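Extracellular ligand-binding receptor (Rhodopseudomonas palustris, PDB 3SG0) binds benzoyl-formic acid and probably captures related lignin-derived aromatic acids for transport, as a solute-binding protein of the leucine-binding protein family. Local coordinates at residues Ser314-Leu317 with Val318-Ile322; Ser48-Val51 with Ala52-Lys56; Pro334-Arg337 with Ala338-Asp342. One frame throughout, in Å; residues are numbered along the deposited sequence. Where two conformers were deposited one is given.

Contact 1 of 3, residues Ser314-Leu317 with Val318-Ile322; sequences SMTL and VENAI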
ATOM      1  N   SER A 314       8.575   0.397  -6.114  1.00  6.99           N
ATOM      2  CA  SER A 314       8.271   1.332  -7.198  1.00  7.76           C
ATOM      3  C   SER A 314       9.544   1.680  -7.958  1.00  7.66           C
ATOM      4  O   SER A 314       9.555   1.735  -9.193  1.00  8.16           O
ATOM      5  CB  SER A 314       7.630   2.615  -6.664  1.00  8.34           C
ATOM      6  OG  SER A 314       6.350   2.375  -6.106  1.00  7.96           O
HETATM    7  N   MSE A 315      10.614   1.949  -7.215  1.00  7.90           N
HETATM    8  CA  MSE A 315      11.893   2.253  -7.845  1.00  7.64           C
HETATM    9  C   MSE A 315      12.515   1.058  -8.545  1.00  7.89           C
HETATM   10  O   MSE A 315      13.270   1.244  -9.495  1.00  9.14           O
HETATM   11  CB  MSE A 315      12.864   2.892  -6.851  1.00  9.64           C
HETATM   12  CG  MSE A 315      12.591   4.378  -6.667  1.00 10.92           C
HETATM   13 SE   MSE A 315      12.645   5.450  -8.336  0.65 11.53          SE
HETATM   14  CE  MSE A 315      14.403   4.971  -8.993  1.00 15.30           C
ATOM     15  N   THR A 316      12.210  -0.165  -8.116  1.00  8.46           N
ATOM     16  CA  THR A 316      12.675  -1.332  -8.870  1.00  9.25           C
ATOM     17  C   THR A 316      12.112  -1.282 -10.289  1.00  9.17           C
ATOM     18  O   THR A 316      12.837  -1.468 -11.273  1.00  8.85           O
ATOM     19  CB  THR A 316      12.273  -2.639  -8.183  1.00  9.34           C
ATOM     20  OG1 THR A 316      12.912  -2.699  -6.902  1.00 10.82           O
ATOM     21  CG2 THR A 316      12.677  -3.847  -9.026  1.00 11.18           C
ATOM     22  N   LEU A 317      10.816  -1.010 -10.403  1.00  8.57           N
ATOM     23  CA  LEU A 317      10.201  -0.907 -11.720  1.00  8.30           C
ATOM     24  C   LEU A 317      10.799   0.232 -12.537  1.00  8.47           C
ATOM     25  O   LEU A 317      11.077   0.075 -13.728  1.00  8.80           O
ATOM     26  CB  LEU A 317       8.691  -0.707 -11.601  1.00  8.85           C
ATOM     27  CG  LEU A 317       7.900  -1.916 -11.107  1.00  8.37           C
ATOM     28  CD1 LEU A 317       6.466  -1.522 -10.823  1.00 10.82           C
ATOM     29  CD2 LEU A 317       7.939  -3.044 -12.120  1.00 12.37           C
ATOM     30  N   VAL A 318      10.976   1.389 -11.918  1.00  7.81           N
ATOM     31  CA  VAL A 318      11.522   2.535 -12.631  1.00  8.40           C
ATOM     32  C   VAL A 318      12.954   2.254 -13.081  1.00  8.75           C
ATOM     33  O   VAL A 318      13.320   2.501 -14.237  1.00  9.42           O
ATOM     34  CB  VAL A 318      11.458   3.798 -11.761  1.00  8.30           C
ATOM     35  CG1 VAL A 318      12.190   4.945 -12.415  1.00 10.61           C
ATOM     36  CG2 VAL A 318      10.008   4.179 -11.507  1.00 10.04           C
ATOM     37  N   GLU A 319      13.766   1.742 -12.167  1.00  9.16           N
ATOM     38  CA  GLU A 319      15.150   1.415 -12.474  1.00  9.42           C
ATOM     39  C   GLU A 319      15.239   0.419 -13.622  1.00  9.21           C
ATOM     40  O   GLU A 319      16.119   0.535 -14.482  1.00 10.20           O
ATOM     41  CB  GLU A 319      15.849   0.867 -11.226  1.00 10.98           C
ATOM     42  CG  GLU A 319      17.308   0.504 -11.412  1.00 14.48           C
ATOM     43  CD  GLU A 319      17.969   0.099 -10.106  1.00 18.44           C
ATOM     44  OE1 GLU A 319      17.292  -0.538  -9.269  1.00 22.19           O
ATOM     45  OE2 GLU A 319      19.162   0.416  -9.910  1.00 20.69           O
ATOM     46  N   ASN A 320      14.344  -0.563 -13.642  1.00  9.76           N
ATOM     47  CA  ASN A 320      14.351  -1.565 -14.695  1.00 10.61           C
ATOM     48  C   ASN A 320      13.990  -0.979 -16.041  1.00 10.56           C
ATOM     49  O   ASN A 320      14.428  -1.501 -17.065  1.00 12.72           O
ATOM     50  CB  ASN A 320      13.410  -2.721 -14.362  1.00 10.92           C
ATOM     51  CG  ASN A 320      13.962  -3.625 -13.277  1.00 12.14           C
ATOM     52  OD1 ASN A 320      15.129  -3.519 -12.891  1.00 13.99           O
ATOM     53  ND2 ASN A 320      13.128  -4.523 -12.782  1.00 12.13           N
ATOM     54  N   ALA A 321      13.209   0.095 -16.053  1.00  9.49           N
ATOM     55  CA  ALA A 321      12.730   0.703 -17.292  1.00 10.15           C
ATOM     56  C   ALA A 321      13.687   1.744 -17.861  1.00 10.25           C
ATOM     57  O   ALA A 321      13.654   2.036 -19.061  1.00 10.77           O
ATOM     58  CB  ALA A 321      11.384   1.341 -17.048  1.00 10.58           C
ATOM     59  N   ILE A 322      14.525   2.327 -17.017  1.00 10.22           N
ATOM     60  CA  ILE A 322      15.351   3.454 -17.430  1.00 11.24           C
ATOM     61  C   ILE A 322      16.353   3.158 -18.559  1.00 10.72           C
ATOM     62  O   ILE A 322      16.485   3.961 -19.474  1.00 10.88           O
ATOM     63  CB  ILE A 322      16.018   4.124 -16.204  1.00 11.99           C
ATOM     64  CG1 ILE A 322      15.011   5.062 -15.519  1.00 12.53           C
ATOM     65  CG2 ILE A 322      17.275   4.890 -16.609  1.00 12.05           C
ATOM     66  CD1 ILE A 322      15.417   5.539 -14.132  1.00 14.52           C
TER
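Met315 O accepts the backbone N-H of Glu319 at 2.8 Å, the shortest hydrogen bond between the two segments. It belongs to an alpha-helical i to i+4 series within helix 306-328 of this periplasmic binding protein fold. Val318 N to Ser314 O and Asn320 N to Thr316 O continue the pattern. The fourth bond, Ala321 N to Leu317 O, is weak, with an N-H...O angle of 131°.

Side chains pack on two sides of the helix. The chain of Met315, a selenomethionine, is bent at chi2 and chi3 and brings SE to 4.0 Å from Val318 CB; CE also nears Val318 CG1. Val318 CG2 lies 3.4 Å from Ser314 O. Beyond the segments, Val318 and Leu317 reach Met117 of strand 116-118, and Met315 meets Ile58 of strand 57-58.

Thr316 and Glu319 bind 3-hydroxypyruvate in another structure of this protein; that ligand is absent from this chain. Thr316 OG1 hydrogen-bonds to Trp312 O, one turn back. Thr316 and Asn320 point the same way, side by side. With Thr316 CG2 anti to the backbone N, this methyl lies alongside the amide of Asn320, 3.8 Å from ND2.

Contact 2 of 3, residues Ser48-Val51 with Ala52-Lys56; sequences SKTV and AALPK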
ATOM      1  N   SER A  48       9.794   8.125   3.657  1.00  9.41           N
ATOM      2  CA  SER A  48      10.739   9.231   3.752  0.68 10.01           C
ATOM      3  C   SER A  48      12.143   8.724   4.073  1.00  9.87           C
ATOM      4  O   SER A  48      13.136   9.207   3.527  1.00 11.45           O
ATOM      5  CB  SER A  48      10.279  10.206   4.831  0.68 11.16           C
ATOM      6  OG  SER A  48      11.126  11.339   4.880  0.68 11.44           O
ATOM      7  N   LYS A  49      12.230   7.739   4.964  1.00  9.65           N
ATOM      8  CA  LYS A  49      13.518   7.187   5.375  1.00 10.59           C
ATOM      9  C   LYS A  49      14.150   6.283   4.332  1.00 10.34           C
ATOM     10  O   LYS A  49      15.353   6.039   4.353  1.00 11.60           O
ATOM     11  CB  LYS A  49      13.382   6.445   6.701  1.00 11.85           C
ATOM     12  CG  LYS A  49      13.057   7.358   7.869  1.00 13.45           C
ATOM     13  CD  LYS A  49      12.851   6.588   9.163  1.00 18.14           C
ATOM     14  CE  LYS A  49      12.326   7.503  10.262  1.00 24.51           C
ATOM     15  NZ  LYS A  49      11.924   6.725  11.469  1.00 29.71           N
ATOM     16  N   THR A  50      13.335   5.801   3.403  1.00  9.70           N
ATOM     17  CA  THR A  50      13.818   4.940   2.332  1.00  9.83           C
ATOM     18  C   THR A  50      14.509   5.726   1.214  1.00 10.18           C
ATOM     19  O   THR A  50      15.342   5.179   0.494  1.00 10.62           O
ATOM     20  CB  THR A  50      12.660   4.073   1.792  1.00  9.76           C
ATOM     21  OG1 THR A  50      12.233   3.188   2.834  1.00  9.80           O
ATOM     22  CG2 THR A  50      13.061   3.258   0.576  1.00 10.00           C
ATOM     23  N   VAL A  51      14.188   7.014   1.086  1.00 10.29           N
ATOM     24  CA  VAL A  51      14.745   7.815  -0.002  1.00 10.83           C
ATOM     25  C   VAL A  51      16.272   7.722  -0.057  1.00 11.13           C
ATOM     26  O   VAL A  51      16.847   7.548  -1.132  1.00 12.51           O
ATOM     27  CB  VAL A  51      14.296   9.290   0.095  1.00 10.65           C
ATOM     28  CG1 VAL A  51      14.955  10.126  -1.000  1.00 12.84           C
ATOM     29  CG2 VAL A  51      12.781   9.387  -0.004  1.00 12.00           C
ATOM     30  N   ALA A  52      16.923   7.810   1.100  1.00 11.21           N
ATOM     31  CA  ALA A  52      18.382   7.802   1.160  1.00 12.49           C
ATOM     32  C   ALA A  52      18.996   6.478   0.714  1.00 12.44           C
ATOM     33  O   ALA A  52      20.205   6.405   0.459  1.00 14.44           O
ATOM     34  CB  ALA A  52      18.850   8.153   2.564  1.00 14.91           C
ATOM     35  N   ALA A  53      18.180   5.430   0.639  1.00 12.13           N
ATOM     36  CA  ALA A  53      18.653   4.107   0.246  1.00 12.53           C
ATOM     37  C   ALA A  53      18.513   3.857  -1.250  1.00 12.37           C
ATOM     38  O   ALA A  53      18.982   2.846  -1.752  1.00 12.93           O
ATOM     39  CB  ALA A  53      17.913   3.022   1.031  1.00 14.84           C
ATOM     40  N   LEU A  54      17.867   4.777  -1.962  1.00 12.82           N
ATOM     41  CA  LEU A  54      17.575   4.578  -3.379  1.00 12.45           C
ATOM     42  C   LEU A  54      18.812   4.813  -4.239  1.00 14.43           C
ATOM     43  O   LEU A  54      19.697   5.568  -3.856  1.00 15.03           O
ATOM     44  CB  LEU A  54      16.437   5.497  -3.817  1.00 12.92           C
ATOM     45  CG  LEU A  54      15.105   5.268  -3.104  1.00 11.37           C
ATOM     46  CD1 LEU A  54      14.097   6.307  -3.555  1.00 11.66           C
ATOM     47  CD2 LEU A  54      14.586   3.862  -3.347  1.00 13.97           C
ATOM     48  N   PRO A  55      18.875   4.161  -5.412  1.00 15.25           N
ATOM     49  CA  PRO A  55      20.083   4.248  -6.242  1.00 17.24           C
ATOM     50  C   PRO A  55      20.353   5.664  -6.749  1.00 17.23           C
ATOM     51  O   PRO A  55      19.433   6.334  -7.217  1.00 18.99           O
ATOM     52  CB  PRO A  55      19.780   3.297  -7.407  1.00 19.23           C
ATOM     53  CG  PRO A  55      18.301   3.132  -7.414  1.00 21.46           C
ATOM     54  CD  PRO A  55      17.868   3.253  -5.983  1.00 17.17           C
ATOM     55  N   LYS A  56      21.600   6.107  -6.664  1.00 18.64           N
ATOM     56  CA  LYS A  56      21.955   7.463  -7.067  0.56 20.43           C
ATOM     57  C   LYS A  56      22.451   7.532  -8.507  1.00 15.29           C
ATOM     58  O   LYS A  56      22.700   8.612  -9.034  1.00 15.58           O
ATOM     59  CB  LYS A  56      22.982   8.057  -6.102  0.56 27.14           C
ATOM     60  CG  LYS A  56      22.361   8.729  -4.884  0.56 30.81           C
ATOM     61  CD  LYS A  56      21.210   7.911  -4.318  0.56 31.08           C
ATOM     62  CE  LYS A  56      20.445   8.686  -3.256  0.56 21.68           C
ATOM     63  NZ  LYS A  56      19.269   7.946  -2.685  0.56 12.24           N
TER
HETATM   64  O   HOH W   1      15.881   9.111   3.476  1.00 13.23           O
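Leu54 folds back over the backbone of Thr50 and Val51, in the turn that leads from helix 41-50 to strand 57-58 of the periplasmic binding protein fold. Two consecutive i to i+3 hydrogen bonds shape this turn. Ala53 N donates to Thr50 O at 2.9 Å, and Leu54 N donates to Val51 O. Leu54 then takes an extended backbone shape, and the chain leaves the turn.

The side chain of Leu54 points toward the preceding segment. Its CG sits beside its own backbone N (chi1 -61°), a setting that brings CG to 3.5 Å from Val51 O and close to Thr50 O as well. The two methyls divide: CD1 approaches Val51 CA, while CD2 reaches 4.3 Å from the methyl CG2 of Thr50. CD2 also packs on Met315 of helix 306-328. An alanine here is likely to open a gap between the turn and that helix, with Thr50 CG2 and the Met315 side chain losing one apolar neighbour each.

Thr50 packs on Phe291 and Tyr295 of helix 283-298, and its OG1 hydrogen-bonds to Pro46 O. Val51 lies against the sheet, touching Ile32 and Met34 of strand 28-34 and Tyr65 of strand 61-69. In the conformer given, the Lys56 chain is bent at chi2 (42°), which turns it back and lets NZ donate to Leu54 O at 2.7 Å.

A water links Ser48 and Ala52. It donates to Ser48 O at 2.7 Å and accepts from Ala52 N at 2.9 Å, in place of a direct backbone bond.

Contact 3 of 3, residues Pro334-Arg337 with Ala338-Asp342; sequences PEFR and AAIRD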
ATOM      1  N   PRO A 334       9.664  15.016 -22.575  1.00 12.26           N
ATOM      2  CA  PRO A 334       8.444  14.204 -22.571  1.00 12.77           C
ATOM      3  C   PRO A 334       8.682  12.836 -23.201  1.00 10.83           C
ATOM      4  O   PRO A 334       8.083  11.861 -22.779  1.00 11.19           O
ATOM      5  CB  PRO A 334       7.469  15.019 -23.426  1.00 14.67           C
ATOM      6  CG  PRO A 334       8.015  16.401 -23.449  1.00 20.57           C
ATOM      7  CD  PRO A 334       9.493  16.306 -23.263  1.00 15.07           C
ATOM      8  N   GLU A 335       9.557  12.761 -24.194  1.00 11.01           N
ATOM      9  CA  GLU A 335       9.825  11.488 -24.857  1.00 11.78           C
ATOM     10  C   GLU A 335      10.437  10.457 -23.903  1.00 10.73           C
ATOM     11  O   GLU A 335      10.135   9.272 -23.981  1.00 10.59           O
ATOM     12  CB  GLU A 335      10.722  11.700 -26.083  1.00 12.95           C
ATOM     13  CG  GLU A 335      10.057  12.475 -27.219  1.00 16.60           C
ATOM     14  CD  GLU A 335      10.006  13.986 -27.005  1.00 16.55           C
ATOM     15  OE1 GLU A 335      10.688  14.520 -26.103  1.00 15.34           O
ATOM     16  OE2 GLU A 335       9.276  14.657 -27.765  1.00 24.48           O
ATOM     17  N   PHE A 336      11.302  10.910 -23.001  1.00 10.45           N
ATOM     18  CA  PHE A 336      11.890  10.026 -21.997  1.00 10.57           C
ATOM     19  C   PHE A 336      10.823   9.532 -21.020  1.00  9.32           C
ATOM     20  O   PHE A 336      10.751   8.346 -20.702  1.00  9.63           O
ATOM     21  CB  PHE A 336      13.008  10.768 -21.264  1.00 10.72           C
ATOM     22  CG  PHE A 336      13.723   9.954 -20.220  1.00 10.10           C
ATOM     23  CD1 PHE A 336      14.581   8.928 -20.581  1.00 11.88           C
ATOM     24  CD2 PHE A 336      13.578  10.255 -18.878  1.00 11.05           C
ATOM     25  CE1 PHE A 336      15.254   8.197 -19.616  1.00 12.81           C
ATOM     26  CE2 PHE A 336      14.257   9.537 -17.912  1.00 11.73           C
ATOM     27  CZ  PHE A 336      15.093   8.505 -18.278  1.00 11.59           C
ATOM     28  N   ARG A 337       9.982  10.447 -20.557  1.00  9.58           N
ATOM     29  CA  ARG A 337       8.895  10.072 -19.660  1.00  9.83           C
ATOM     30  C   ARG A 337       7.946   9.074 -20.324  1.00  9.84           C
ATOM     31  O   ARG A 337       7.491   8.128 -19.691  1.00  9.43           O
ATOM     32  CB  ARG A 337       8.127  11.305 -19.204  1.00 10.03           C
ATOM     33  CG  ARG A 337       9.001  12.311 -18.477  1.00 10.33           C
ATOM     34  CD  ARG A 337       8.202  13.333 -17.706  1.00 11.08           C
ATOM     35  NE  ARG A 337       7.220  14.040 -18.517  1.00 11.67           N
ATOM     36  CZ  ARG A 337       7.443  15.188 -19.146  1.00 11.85           C
ATOM     37  NH1 ARG A 337       8.643  15.764 -19.108  1.00 13.04           N
ATOM     38  NH2 ARG A 337       6.461  15.750 -19.842  1.00 14.56           N
ATOM     39  N   ALA A 338       7.642   9.299 -21.598  1.00  9.89           N
ATOM     40  CA  ALA A 338       6.745   8.411 -22.328  1.00  9.79           C
ATOM     41  C   ALA A 338       7.382   7.037 -22.495  1.00  9.56           C
ATOM     42  O   ALA A 338       6.699   6.019 -22.446  1.00  9.77           O
ATOM     43  CB  ALA A 338       6.371   9.006 -23.685  1.00 11.39           C
ATOM     44  N   ALA A 339       8.697   7.005 -22.712  1.00  9.48           N
ATOM     45  CA  ALA A 339       9.398   5.737 -22.853  1.00  9.97           C
ATOM     46  C   ALA A 339       9.367   4.961 -21.539  1.00  8.96           C
ATOM     47  O   ALA A 339       9.192   3.750 -21.532  1.00  9.60           O
ATOM     48  CB  ALA A 339      10.830   5.956 -23.325  1.00 10.43           C
ATOM     49  N   ILE A 340       9.538   5.652 -20.415  1.00  9.06           N
ATOM     50  CA  ILE A 340       9.392   4.975 -19.130  1.00  9.30           C
ATOM     51  C   ILE A 340       7.990   4.382 -18.985  1.00  8.45           C
ATOM     52  O   ILE A 340       7.834   3.229 -18.585  1.00  8.74           O
ATOM     53  CB  ILE A 340       9.706   5.904 -17.948  1.00  8.28           C
ATOM     54  CG1 ILE A 340      11.187   6.298 -17.975  1.00 10.12           C
ATOM     55  CG2 ILE A 340       9.360   5.219 -16.628  1.00  9.74           C
ATOM     56  CD1 ILE A 340      11.568   7.302 -16.919  1.00 11.91           C
ATOM     57  N   ARG A 341       6.974   5.181 -19.299  1.00  8.10           N
ATOM     58  CA  ARG A 341       5.598   4.702 -19.213  1.00  8.31           C
ATOM     59  C   ARG A 341       5.402   3.453 -20.078  1.00  8.88           C
ATOM     60  O   ARG A 341       4.782   2.476 -19.644  1.00  9.06           O
ATOM     61  CB  ARG A 341       4.618   5.804 -19.636  1.00  8.86           C
ATOM     62  CG  ARG A 341       3.153   5.533 -19.241  1.00  8.73           C
ATOM     63  CD  ARG A 341       2.149   5.886 -20.347  1.00  9.62           C
ATOM     64  NE  ARG A 341       2.328   5.000 -21.490  1.00  9.70           N
ATOM     65  CZ  ARG A 341       1.838   3.767 -21.574  1.00  8.80           C
ATOM     66  NH1 ARG A 341       1.061   3.284 -20.612  1.00  9.00           N
ATOM     67  NH2 ARG A 341       2.099   3.015 -22.640  1.00 10.95           N
ATOM     68  N   ASP A 342       5.910   3.494 -21.307  1.00  8.84           N
ATOM     69  CA  ASP A 342       5.803   2.360 -22.228  1.00  9.78           C
ATOM     70  C   ASP A 342       6.514   1.125 -21.692  1.00 10.02           C
ATOM     71  O   ASP A 342       6.034  -0.000 -21.836  1.00 11.38           O
ATOM     72  CB  ASP A 342       6.420   2.700 -23.597  1.00 11.29           C
ATOM     73  CG  ASP A 342       5.604   3.700 -24.406  1.00 13.97           C
ATOM     74  OD1 ASP A 342       4.399   3.876 -24.154  1.00 14.15           O
ATOM     75  OD2 ASP A 342       6.177   4.300 -25.343  1.00 16.39           O
TER
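Pro334 O receives the backbone N-H of Ala338 at 2.9 Å, an i to i+4 bond in the first turn of helix 334-344. Ala339 N to Glu335 O, Ile340 N to Phe336 O and Arg341 N to Arg337 O follow, each at 3.0 Å. The carbonyl oxygens of all four residues 334-337 are therefore satisfied within the helix. One residue further on, Asp342 N donates to Ala338 O at 2.9 Å, so the backbone N-H groups of all five residues 338-342 are satisfied in the same way.

The arginine side chains draw much of their bonding from outside the two segments: Arg337 NE donates to Lys113 O, with a weak bond from NH2 to Ala112 O, and Arg341 NH1 pairs with Glu345 in a salt bridge and also bonds to Lys134 O. The Arg337 chain bends at chi3 (-55°), and Pro334 CA lies over one face of the guanidinium, 3.6 Å above the plane and toward the rim. Arg341 NH2 forms a salt bridge with Asp342 OD1 at 2.9 Å, using the carboxylate's anti lone pair. Asp342 and Glu345 probably both help to balance the charge of this guanidinium. Arg341 also touches a crystal neighbour, which may influence its pose.

The apolar side of the helix is carried by Phe336 and Ile340. Ile340 places CG1 over one face of the phenyl ring, and its CD1 comes to 3.6 Å from Phe336 CE2.

This apolar side rests on helix 306-328, where Phe336 meets Ala325 and Leu326 and Ile340 also meets Ala325. At Arg341, the backbone O bonds to Tyr137 OH, which joins the helix to edge strand 136-138.

In the fold
From the N terminus, contact 2 comes first and shapes the turn between helix 41-50 and strand 57-58. Contact 1 follows much later, inside helix 306-328. Contact 3 lies in the next helix, 334-344. Each is local and closes no long loop; they run in series, with no nesting or crossing. Contact 2 packs on contact 1, and there Pro55 also touches Glu319. Contacts 1 and 3 lie about 12 Å apart between centres without touching. Helix 306-328 packs on the turn through contact 1 and on helix 334-344 through Ala325, and it also touches strands 57-58 and 116-118 of the mixed sheet.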